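Long-range contact in PmoF1 (PDB 6P1E), which binds copper through its PCuAC domain, using a histidine brace, and probably serves as a copper chaperone in a methane-oxidizing bacterium: residues E13-R18 and V113-A118. Numbering follows the deposited sequence.
Sequences EHPWLR and VVIDAA. With CU (copper (II) ion), chain E.
Directly after the corner the chain turns at H14, P15 presents its ring to the strand 113-118: P15 CB lies 3.7 Å from I115 CD1, and the two side chains run past one another in opposite senses. The P15 carbonyl accepts the N-H of A118, with A118 N to P15 O 3.2 Å and a nearly straight 165° at the hydrogen, although the donor is tilted out of the carbonyl plane. W16 pairs with A118 in a parallel bridge, and W16 CA makes a CH...O contact of 3.2 Å to A118 O. L17 N donates to that same A118 O at 3.0 Å, almost straight off the end of the carbonyl. With chi1 at 60°, L17 CG sits between the backbone N and the carbonyl carbon, and L17 CD2 reaches A117 CB at 3.6 Å. F29 of strand 27-35 packs against P15, I115 and A117. Two hydrogen bonds flanking one bridge, the segment axes being inclined at 45°, describe a short parallel junction in the beta-rich PCuAC domain, beside its intersubunit copper site, where H14 NE2 binds copper at 2.0 Å, H34 NE2 of the second subunit binds the same ion, and F32 of that subunit stacks on the H14 ring.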
loop_
_atom_site.group_PDB
_atom_site.type_symbol
_atom_site.label_atom_id
_atom_site.label_comp_id
_atom_site.label_asym_id
_atom_site.label_seq_id
_atom_site.Cartn_x
_atom_site.Cartn_y
_atom_site.Cartn_z
ATOM N N GLU B 13 3.019 2.003 8.689
ATOM C CA GLU B 13 3.600 0.912 7.931
ATOM C C GLU B 13 3.661 1.254 6.451
ATOM O O GLU B 13 2.715 1.776 5.864
ATOM C CB GLU B 13 2.805 -0.377 8.171
ATOM C CG GLU B 13 2.808 -0.796 9.638
ATOM C CD GLU B 13 2.085 -2.104 9.903
ATOM O OE1 GLU B 13 1.697 -2.779 8.933
ATOM O OE2 GLU B 13 1.906 -2.459 11.088
ATOM N N HIS B 14 4.828 0.970 5.887
ATOM C CA HIS B 14 5.117 1.131 4.473
ATOM C C HIS B 14 4.601 2.443 3.886
ATOM O O HIS B 14 3.840 2.450 2.915
ATOM C CB HIS B 14 4.569 -0.041 3.677
ATOM C CG HIS B 14 5.270 -0.222 2.375
ATOM N ND1 HIS B 14 5.040 0.600 1.296
ATOM C CD2 HIS B 14 6.248 -1.077 2.000
ATOM C CE1 HIS B 14 5.822 0.236 0.299
ATOM N NE2 HIS B 14 6.566 -0.781 0.700
ATOM N N PRO B 15 5.015 3.569 4.478
ATOM C CA PRO B 15 4.687 4.864 3.879
ATOM C C PRO B 15 5.264 4.983 2.477
ATOM O O PRO B 15 6.413 4.607 2.246
ATOM C CB PRO B 15 5.343 5.867 4.829
ATOM C CG PRO B 15 6.471 5.110 5.442
ATOM C CD PRO B 15 5.979 3.700 5.584
ATOM N N TRP B 16 4.467 5.494 1.550
ATOM C CA TRP B 16 4.914 5.645 0.177
ATOM C C TRP B 16 4.153 6.759 -0.513
ATOM O O TRP B 16 3.140 7.237 -0.015
ATOM C CB TRP B 16 4.754 4.340 -0.608
ATOM C CG TRP B 16 3.333 3.883 -0.835
ATOM C CD1 TRP B 16 2.473 3.370 0.092
ATOM C CD2 TRP B 16 2.627 3.872 -2.083
ATOM N NE1 TRP B 16 1.273 3.051 -0.498
ATOM C CE2 TRP B 16 1.342 3.348 -1.837
ATOM C CE3 TRP B 16 2.953 4.260 -3.387
ATOM C CZ2 TRP B 16 0.385 3.205 -2.836
ATOM C CZ3 TRP B 16 2.004 4.116 -4.378
ATOM C CH2 TRP B 16 0.737 3.593 -4.100
ATOM N N LEU B 17 4.653 7.178 -1.664
ATOM C CA LEU B 17 3.946 8.184 -2.435
ATOM C C LEU B 17 4.077 7.934 -3.917
ATOM O O LEU B 17 5.045 7.327 -4.381
ATOM C CB LEU B 17 4.461 9.580 -2.094
ATOM C CG LEU B 17 5.944 9.834 -2.346
ATOM C CD1 LEU B 17 6.119 10.915 -3.403
ATOM C CD2 LEU B 17 6.633 10.224 -1.050
ATOM N N ARG B 18 3.079 8.407 -4.650
ATOM C CA ARG B 18 3.106 8.365 -6.095
ATOM C C ARG B 18 3.591 9.715 -6.592
ATOM O O ARG B 18 2.953 10.739 -6.347
ATOM C CB ARG B 18 1.727 8.036 -6.657
ATOM C CG ARG B 18 1.701 7.864 -8.162
ATOM C CD ARG B 18 0.642 6.860 -8.561
ATOM N NE ARG B 18 1.037 5.496 -8.217
ATOM C CZ ARG B 18 0.190 4.516 -7.915
ATOM N NH1 ARG B 18 -1.119 4.738 -7.897
ATOM N NH2 ARG B 18 0.653 3.309 -7.620
ATOM N N VAL B 113 6.594 12.049 14.320
ATOM C CA VAL B 113 7.505 10.985 13.919
ATOM C C VAL B 113 8.065 11.304 12.535
ATOM O O VAL B 113 7.323 11.666 11.623
ATOM C CB VAL B 113 6.818 9.593 13.929
ATOM C CG1 VAL B 113 5.614 9.553 12.992
ATOM C CG2 VAL B 113 7.823 8.497 13.572
ATOM N N VAL B 114 9.383 11.210 12.396
ATOM C CA VAL B 114 10.028 11.421 11.106
ATOM C C VAL B 114 10.098 10.097 10.362
ATOM O O VAL B 114 10.520 9.080 10.919
ATOM C CB VAL B 114 11.441 12.010 11.259
ATOM C CG1 VAL B 114 12.119 12.156 9.900
ATOM C CG2 VAL B 114 11.379 13.354 11.967
ATOM N N ILE B 115 9.692 10.121 9.098
ATOM C CA ILE B 115 9.666 8.923 8.277
ATOM C C ILE B 115 10.399 9.163 6.970
ATOM O O ILE B 115 10.648 10.306 6.588
ATOM C CB ILE B 115 8.220 8.475 7.968
ATOM C CG1 ILE B 115 7.496 9.522 7.111
ATOM C CG2 ILE B 115 7.460 8.229 9.265
ATOM C CD1 ILE B 115 6.158 9.060 6.580
ATOM N N ASP B 116 10.740 8.073 6.297
ATOM C CA ASP B 116 11.289 8.131 4.954
ATOM C C ASP B 116 10.325 7.390 4.042
ATOM O O ASP B 116 10.207 6.167 4.112
ATOM C CB ASP B 116 12.689 7.517 4.908
ATOM C CG ASP B 116 13.336 7.633 3.541
ATOM O OD1 ASP B 116 13.018 8.595 2.812
ATOM O OD2 ASP B 116 14.169 6.767 3.200
ATOM N N ALA B 117 9.614 8.139 3.207
ATOM C CA ALA B 117 8.609 7.556 2.334
ATOM C C ALA B 117 9.253 7.073 1.046
ATOM O O ALA B 117 10.077 7.763 0.450
ATOM C CB ALA B 117 7.510 8.560 2.036
ATOM N N ALA B 118 8.883 5.873 0.629
ATOM C CA ALA B 118 9.412 5.318 -0.602
ATOM C C ALA B 118 8.630 5.887 -1.797
ATOM O O ALA B 118 7.443 6.189 -1.678
ATOM C CB ALA B 118 9.355 3.824 -0.543
HETATM CU CU CU E . 8.017 -1.367 -0.598
#